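Local coordinates for uncharacterized protein (Parabacteroides distasonis, PDB 4Q34) that is of unknown function but has an alpha/beta hydrolase fold and probably acts as an esterase, at residues Val111-Phe125 against Asp248-Trp262. Numbering follows the deposited sequence.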
loop_
_atom_site.group_PDB
_atom_site.type_symbol
_atom_site.label_atom_id
_atom_site.label_comp_id
_atom_site.label_asym_id
_atom_site.label_seq_id
_atom_site.Cartn_x
_atom_site.Cartn_y
_atom_site.Cartn_z
ATOM N N VAL A 111 -11.091 20.324 -9.007
ATOM C CA VAL A 111 -10.946 19.945 -10.417
ATOM C C VAL A 111 -11.106 18.434 -10.597
ATOM O O VAL A 111 -11.896 17.982 -11.440
ATOM C CB VAL A 111 -9.619 20.437 -11.020
ATOM C CG1 VAL A 111 -9.521 20.013 -12.477
ATOM C CG2 VAL A 111 -9.485 21.952 -10.873
ATOM N N TRP A 112 -10.425 17.628 -9.778
ATOM C CA TRP A 112 -10.662 16.200 -9.814
ATOM C C TRP A 112 -12.120 15.771 -9.620
ATOM O O TRP A 112 -12.577 14.843 -10.263
ATOM C CB TRP A 112 -9.778 15.427 -8.820
ATOM C CG TRP A 112 -8.315 15.423 -9.147
ATOM C CD1 TRP A 112 -7.330 16.110 -8.496
ATOM C CD2 TRP A 112 -7.671 14.666 -10.170
ATOM N NE1 TRP A 112 -6.092 15.847 -9.068
ATOM C CE2 TRP A 112 -6.277 14.967 -10.103
ATOM C CE3 TRP A 112 -8.126 13.778 -11.148
ATOM C CZ2 TRP A 112 -5.338 14.375 -10.959
ATOM C CZ3 TRP A 112 -7.188 13.184 -12.008
ATOM C CH2 TRP A 112 -5.817 13.500 -11.917
ATOM N N PHE A 113 -12.841 16.443 -8.741
ATOM C CA PHE A 113 -14.285 16.165 -8.532
ATOM C C PHE A 113 -15.018 16.240 -9.865
ATOM O O PHE A 113 -15.783 15.366 -10.226
ATOM C CB PHE A 113 -14.796 17.187 -7.529
ATOM C CG PHE A 113 -16.247 17.079 -7.170
ATOM C CD1 PHE A 113 -17.219 17.708 -7.928
ATOM C CD2 PHE A 113 -16.639 16.430 -5.996
ATOM C CE1 PHE A 113 -18.559 17.661 -7.553
ATOM C CE2 PHE A 113 -17.971 16.396 -5.615
ATOM C CZ PHE A 113 -18.926 17.011 -6.393
ATOM N N ASN A 114 -14.765 17.311 -10.606
ATOM C CA ASN A 114 -15.350 17.462 -11.945
ATOM C C ASN A 114 -14.845 16.445 -12.955
ATOM O O ASN A 114 -15.620 15.845 -13.668
ATOM C CB ASN A 114 -15.038 18.855 -12.485
ATOM C CG ASN A 114 -15.797 19.939 -11.777
ATOM O OD1 ASN A 114 -16.217 19.785 -10.642
ATOM N ND2 ASN A 114 -15.964 21.058 -12.450
ATOM N N ARG A 115 -13.521 16.246 -12.992
ATOM C CA ARG A 115 -12.879 15.324 -13.916
ATOM C C ARG A 115 -13.415 13.897 -13.763
ATOM O O ARG A 115 -13.505 13.150 -14.738
ATOM C CB ARG A 115 -11.371 15.308 -13.627
ATOM C CG ARG A 115 -10.577 14.291 -14.398
ATOM C CD ARG A 115 -10.742 14.492 -15.895
ATOM N NE ARG A 115 -9.758 13.733 -16.671
ATOM C CZ ARG A 115 -9.614 13.863 -17.991
ATOM N NH1 ARG A 115 -10.386 14.706 -18.670
ATOM N NH2 ARG A 115 -8.679 13.175 -18.622
ATOM N N PHE A 116 -13.758 13.539 -12.529
ATOM C CA PHE A 116 -14.302 12.213 -12.201
ATOM C C PHE A 116 -15.817 12.107 -12.366
ATOM O O PHE A 116 -16.401 11.039 -12.161
ATOM C CB PHE A 116 -13.882 11.810 -10.782
ATOM C CG PHE A 116 -12.389 11.563 -10.625
ATOM C CD1 PHE A 116 -11.582 11.277 -11.739
ATOM C CD2 PHE A 116 -11.797 11.615 -9.373
ATOM C CE1 PHE A 116 -10.234 11.007 -11.594
ATOM C CE2 PHE A 116 -10.445 11.348 -9.229
ATOM C CZ PHE A 116 -9.671 11.028 -10.332
ATOM N N ARG A 117 -16.427 13.241 -12.719
ATOM C CA ARG A 117 -17.834 13.348 -13.020
ATOM C C ARG A 117 -18.691 12.976 -11.809
ATOM O O ARG A 117 -19.747 12.361 -11.929
ATOM C CB ARG A 117 -18.174 12.549 -14.263
ATOM C CG ARG A 117 -17.351 12.932 -15.494
ATOM C CD ARG A 117 -17.984 12.541 -16.847
ATOM N NE ARG A 117 -18.582 11.207 -16.763
ATOM C CZ ARG A 117 -17.906 10.072 -16.781
ATOM N NH1 ARG A 117 -16.589 10.075 -16.928
ATOM N NH2 ARG A 117 -18.537 8.931 -16.579
ATOM N N VAL A 118 -18.273 13.424 -10.641
ATOM C CA VAL A 118 -19.140 13.353 -9.456
ATOM C C VAL A 118 -20.162 14.486 -9.565
ATOM O O VAL A 118 -21.286 14.354 -9.127
ATOM C CB VAL A 118 -18.340 13.490 -8.149
ATOM C CG1 VAL A 118 -19.237 13.389 -6.926
ATOM C CG2 VAL A 118 -17.271 12.406 -8.079
ATOM N N GLY A 119 -19.758 15.566 -10.214
ATOM C CA GLY A 119 -20.620 16.749 -10.340
ATOM C C GLY A 119 -19.827 17.915 -10.883
ATOM O O GLY A 119 -18.694 17.773 -11.301
ATOM N N ILE A 120 -20.437 19.085 -10.887
ATOM C CA ILE A 120 -19.701 20.312 -11.164
ATOM C C ILE A 120 -19.584 21.009 -9.818
ATOM O O ILE A 120 -20.566 21.574 -9.289
ATOM C CB ILE A 120 -20.417 21.234 -12.169
ATOM C CG1 ILE A 120 -20.733 20.478 -13.472
ATOM C CG2 ILE A 120 -19.565 22.469 -12.446
ATOM C CD1 ILE A 120 -19.523 19.876 -14.142
ATOM N N TRP A 121 -18.377 20.974 -9.283
ATOM C CA TRP A 121 -18.111 21.444 -7.944
ATOM C C TRP A 121 -18.697 22.853 -7.795
ATOM O O TRP A 121 -18.511 23.691 -8.677
ATOM C CB TRP A 121 -16.605 21.439 -7.665
ATOM C CG TRP A 121 -16.314 22.005 -6.322
ATOM C CD1 TRP A 121 -16.102 23.310 -5.999
ATOM C CD2 TRP A 121 -16.264 21.280 -5.120
ATOM N NE1 TRP A 121 -15.904 23.432 -4.648
ATOM C CE2 TRP A 121 -16.018 22.198 -4.084
ATOM C CE3 TRP A 121 -16.410 19.928 -4.810
ATOM C CZ2 TRP A 121 -15.892 21.807 -2.763
ATOM C CZ3 TRP A 121 -16.295 19.541 -3.502
ATOM C CH2 TRP A 121 -16.041 20.476 -2.489
ATOM N N PRO A 122 -19.409 23.120 -6.684
ATOM C CA PRO A 122 -19.633 22.311 -5.494
ATOM C C PRO A 122 -20.809 21.330 -5.526
ATOM O O PRO A 122 -21.033 20.620 -4.541
ATOM C CB PRO A 122 -19.863 23.373 -4.408
ATOM C CG PRO A 122 -20.539 24.493 -5.141
ATOM C CD PRO A 122 -20.102 24.423 -6.588
ATOM N N ASP A 123 -21.510 21.224 -6.643
ATOM C CA ASP A 123 -22.734 20.431 -6.686
ATOM C C ASP A 123 -22.486 19.026 -7.210
ATOM O O ASP A 123 -21.638 18.813 -8.050
ATOM C CB ASP A 123 -23.750 21.122 -7.557
ATOM C CG ASP A 123 -24.051 22.520 -7.078
ATOM O OD1 ASP A 123 -24.499 22.648 -5.921
ATOM O OD2 ASP A 123 -23.789 23.478 -7.834
ATOM N N TYR A 124 -23.229 18.075 -6.686
ATOM C CA TYR A 124 -23.222 16.700 -7.158
ATOM C C TYR A 124 -24.179 16.630 -8.353
ATOM O O TYR A 124 -25.177 17.357 -8.364
ATOM C CB TYR A 124 -23.640 15.754 -6.004
ATOM C CG TYR A 124 -22.605 15.671 -4.888
ATOM C CD1 TYR A 124 -22.471 16.706 -3.944
ATOM C CD2 TYR A 124 -21.797 14.576 -4.752
ATOM C CE1 TYR A 124 -21.538 16.638 -2.928
ATOM C CE2 TYR A 124 -20.852 14.495 -3.739
ATOM C CZ TYR A 124 -20.719 15.526 -2.822
ATOM O OH TYR A 124 -19.768 15.473 -1.791
ATOM N N PHE A 125 -23.922 15.771 -9.345
ATOM C CA PHE A 125 -24.905 15.542 -10.418
ATOM C C PHE A 125 -26.172 14.901 -9.847
ATOM O O PHE A 125 -26.126 14.010 -8.997
ATOM C CB PHE A 125 -24.363 14.616 -11.540
ATOM C CG PHE A 125 -23.383 15.265 -12.457
ATOM C CD1 PHE A 125 -23.721 16.395 -13.184
ATOM C CD2 PHE A 125 -22.113 14.730 -12.625
ATOM C CE1 PHE A 125 -22.800 16.990 -14.040
ATOM C CE2 PHE A 125 -21.188 15.321 -13.469
ATOM C CZ PHE A 125 -21.539 16.466 -14.178
ATOM N N ASP A 248 -21.838 7.584 -16.781
ATOM C CA ASP A 248 -22.922 8.527 -17.132
ATOM C C ASP A 248 -22.447 9.960 -17.000
ATOM O O ASP A 248 -21.290 10.223 -16.685
ATOM C CB ASP A 248 -24.080 8.244 -16.168
ATOM C CG ASP A 248 -25.433 8.577 -16.742
ATOM O OD1 ASP A 248 -25.503 9.260 -17.789
ATOM O OD2 ASP A 248 -26.432 8.146 -16.111
ATOM N N ASN A 249 -23.354 10.919 -17.233
ATOM C CA ASN A 249 -23.008 12.352 -17.202
ATOM C C ASN A 249 -21.848 12.708 -18.134
ATOM O O ASN A 249 -21.100 13.624 -17.881
ATOM C CB ASN A 249 -22.777 12.829 -15.768
ATOM C CG ASN A 249 -23.999 12.601 -14.897
ATOM O OD1 ASN A 249 -24.008 11.745 -13.984
ATOM N ND2 ASN A 249 -25.066 13.279 -15.238
ATOM N N LEU A 250 -21.817 12.041 -19.282
ATOM C CA LEU A 250 -20.936 12.445 -20.357
ATOM C C LEU A 250 -21.572 13.657 -21.013
ATOM O O LEU A 250 -22.644 13.535 -21.538
ATOM C CB LEU A 250 -20.807 11.288 -21.351
ATOM C CG LEU A 250 -20.172 10.006 -20.774
ATOM C CD1 LEU A 250 -20.162 8.927 -21.862
ATOM C CD2 LEU A 250 -18.777 10.221 -20.244
ATOM N N PRO A 251 -20.903 14.809 -21.005
ATOM C CA PRO A 251 -21.596 15.987 -21.519
ATOM C C PRO A 251 -21.714 15.986 -23.071
ATOM O O PRO A 251 -20.890 15.407 -23.758
ATOM C CB PRO A 251 -20.725 17.143 -21.017
ATOM C CG PRO A 251 -19.368 16.538 -20.839
ATOM C CD PRO A 251 -19.616 15.147 -20.389
ATOM N N GLU A 252 -22.709 16.680 -23.615
ATOM C CA GLU A 252 -22.942 16.705 -25.067
ATOM C C GLU A 252 -22.113 17.780 -25.765
ATOM O O GLU A 252 -21.855 17.691 -26.970
ATOM C CB GLU A 252 -24.419 16.956 -25.354
ATOM C CG GLU A 252 -25.310 15.803 -24.931
ATOM C CD GLU A 252 -26.773 16.147 -25.098
ATOM O OE1 GLU A 252 -27.224 16.229 -26.267
ATOM O OE2 GLU A 252 -27.454 16.357 -24.065
ATOM N N THR A 253 -21.709 18.795 -25.008
ATOM C CA THR A 253 -20.885 19.862 -25.554
ATOM C C THR A 253 -19.601 19.951 -24.802
ATOM O O THR A 253 -19.477 19.439 -23.694
ATOM C CB THR A 253 -21.578 21.248 -25.483
ATOM O OG1 THR A 253 -21.425 21.822 -24.166
ATOM C CG2 THR A 253 -23.036 21.118 -25.832
ATOM N N ASP A 254 -18.661 20.658 -25.409
ATOM C CA ASP A 254 -17.298 20.745 -24.943
ATOM C C ASP A 254 -16.997 21.968 -24.075
ATOM O O ASP A 254 -15.841 22.374 -23.982
ATOM C CB ASP A 254 -16.346 20.661 -26.144
ATOM C CG ASP A 254 -16.325 21.924 -26.991
ATOM O OD1 ASP A 254 -17.238 22.772 -26.872
ATOM O OD2 ASP A 254 -15.377 22.055 -27.790
ATOM N N GLU A 255 -18.025 22.536 -23.436
ATOM C CA GLU A 255 -17.835 23.680 -22.525
ATOM C C GLU A 255 -16.818 23.394 -21.416
ATOM O O GLU A 255 -16.087 24.287 -21.035
ATOM C CB GLU A 255 -19.172 24.168 -21.932
ATOM C CG GLU A 255 -20.037 23.084 -21.313
ATOM N N ARG A 256 -16.773 22.150 -20.909
ATOM C CA ARG A 256 -15.829 21.737 -19.886
ATOM C C ARG A 256 -15.037 20.493 -20.332
ATOM O O ARG A 256 -15.508 19.361 -20.163
ATOM C CB ARG A 256 -16.578 21.420 -18.586
ATOM C CG ARG A 256 -17.283 22.627 -17.970
ATOM C CD ARG A 256 -18.211 22.164 -16.873
ATOM N NE ARG A 256 -18.859 23.269 -16.156
ATOM C CZ ARG A 256 -18.269 24.049 -15.246
ATOM N NH1 ARG A 256 -16.990 23.903 -14.929
ATOM N NH2 ARG A 256 -18.969 25.021 -14.666
ATOM N N PRO A 257 -13.840 20.708 -20.907
ATOM C CA PRO A 257 -12.965 19.638 -21.400
ATOM C C PRO A 257 -12.635 18.588 -20.350
ATOM O O PRO A 257 -12.459 17.421 -20.702
ATOM C CB PRO A 257 -11.685 20.375 -21.819
ATOM C CG PRO A 257 -12.139 21.761 -22.150
ATOM C CD PRO A 257 -13.370 22.045 -21.325
ATOM N N GLU A 258 -12.553 18.980 -19.074
ATOM C CA GLU A 258 -12.329 17.984 -18.021
ATOM C C GLU A 258 -13.387 16.866 -18.068
ATOM O O GLU A 258 -13.063 15.713 -17.765
ATOM C CB GLU A 258 -12.311 18.603 -16.628
ATOM C CG GLU A 258 -11.164 19.570 -16.355
ATOM C CD GLU A 258 -9.815 18.918 -16.020
ATOM O OE1 GLU A 258 -9.684 17.682 -15.928
ATOM O OE2 GLU A 258 -8.846 19.682 -15.840
ATOM N N LEU A 259 -14.625 17.196 -18.437
ATOM C CA LEU A 259 -15.661 16.181 -18.581
ATOM C C LEU A 259 -15.836 15.703 -20.031
ATOM O O LEU A 259 -16.100 14.504 -20.271
ATOM C CB LEU A 259 -16.983 16.678 -18.027
ATOM C CG LEU A 259 -17.082 16.903 -16.492
ATOM C CD1 LEU A 259 -16.742 18.318 -16.079
ATOM C CD2 LEU A 259 -18.496 16.577 -16.036
ATOM N N TYR A 260 -15.676 16.606 -20.987
ATOM C CA TYR A 260 -15.974 16.275 -22.386
ATOM C C TYR A 260 -14.975 15.299 -22.968
ATOM O O TYR A 260 -15.316 14.511 -23.824
ATOM C CB TYR A 260 -16.129 17.533 -23.262
ATOM C CG TYR A 260 -16.673 17.229 -24.636
ATOM C CD1 TYR A 260 -18.010 16.893 -24.816
ATOM C CD2 TYR A 260 -15.848 17.217 -25.740
ATOM C CE1 TYR A 260 -18.513 16.571 -26.054
ATOM C CE2 TYR A 260 -16.348 16.905 -26.997
ATOM C CZ TYR A 260 -17.688 16.582 -27.141
ATOM O OH TYR A 260 -18.195 16.263 -28.379
ATOM N N GLU A 261 -13.759 15.293 -22.453
ATOM C CA GLU A 261 -12.788 14.311 -22.890
ATOM C C GLU A 261 -13.338 12.908 -22.766
ATOM O O GLU A 261 -13.007 12.078 -23.594
ATOM C CB GLU A 261 -11.497 14.427 -22.107
ATOM C CG GLU A 261 -10.718 15.656 -22.521
ATOM C CD GLU A 261 -9.284 15.688 -22.009
ATOM O OE1 GLU A 261 -8.900 14.829 -21.176
ATOM O OE2 GLU A 261 -8.544 16.586 -22.464
ATOM N N TRP A 262 -14.167 12.645 -21.750
ATOM C CA TRP A 262 -14.755 11.313 -21.578
ATOM C C TRP A 262 -15.780 11.018 -22.671
ATOM O O TRP A 262 -15.868 9.925 -23.173
ATOM C CB TRP A 262 -15.347 11.110 -20.168
ATOM C CG TRP A 262 -14.346 11.328 -19.107
ATOM C CD1 TRP A 262 -14.330 12.334 -18.169
ATOM C CD2 TRP A 262 -13.179 10.527 -18.861
ATOM N NE1 TRP A 262 -13.226 12.207 -17.362
ATOM C CE2 TRP A 262 -12.508 11.099 -17.754
ATOM C CE3 TRP A 262 -12.636 9.379 -19.466
ATOM C CZ2 TRP A 262 -11.298 10.594 -17.271
ATOM C CZ3 TRP A 262 -11.432 8.839 -18.940
ATOM C CH2 TRP A 262 -10.791 9.451 -17.859
HETATM O O HOH W 1 -21.551 10.833 -13.264
#
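Arg115 and Glu258 bring the backbones closest, 4.9 Å between their CA atoms. The last turn of helix 109-115 and the first turns of helix 257-277 run nearly parallel, their short axes 9.0 Å apart and crossing at -25°. Helix 109-115 ends in a Schellman motif, where Trp262 NE1 donates to Arg115 O (2.8 Å), in the carbonyl plane. Arg115 leaves its helix with CG opposite the backbone N (chi1 174°), then bends at chi2 (58°) toward the first turns of helix 257-277. Its NH1 and NH2 both grip Glu261 OE1, a salt bridge at 2.9 Å from NH1. NH1 also donates to Glu258 O, while Trp262 CZ2 lies over one guanidinium face. Losing this guanidinium to an alanine would probably leave Glu261 OE1 without its two N-H donors. Arg117 clasps Asp248 O side-on, with NE at 2.9 Å and NH2 at 3.0 Å. Leu250 CD2 sits over the centre of the Arg117 guanidinium. Arg117 NH1 lies over a face of the Trp262 ring and salt-bridges Glu199. Leu259 fits between Ile120 and Phe125, whose ring takes Asn249 CB over one face in a CH-pi contact. The contact joins the end of helix 109-115 and the turns after it to the start of helix 257-277 and the loop following strand 242-246, part of the main alpha/beta hydrolase sheet. Helix 134-142 packs against Phe113.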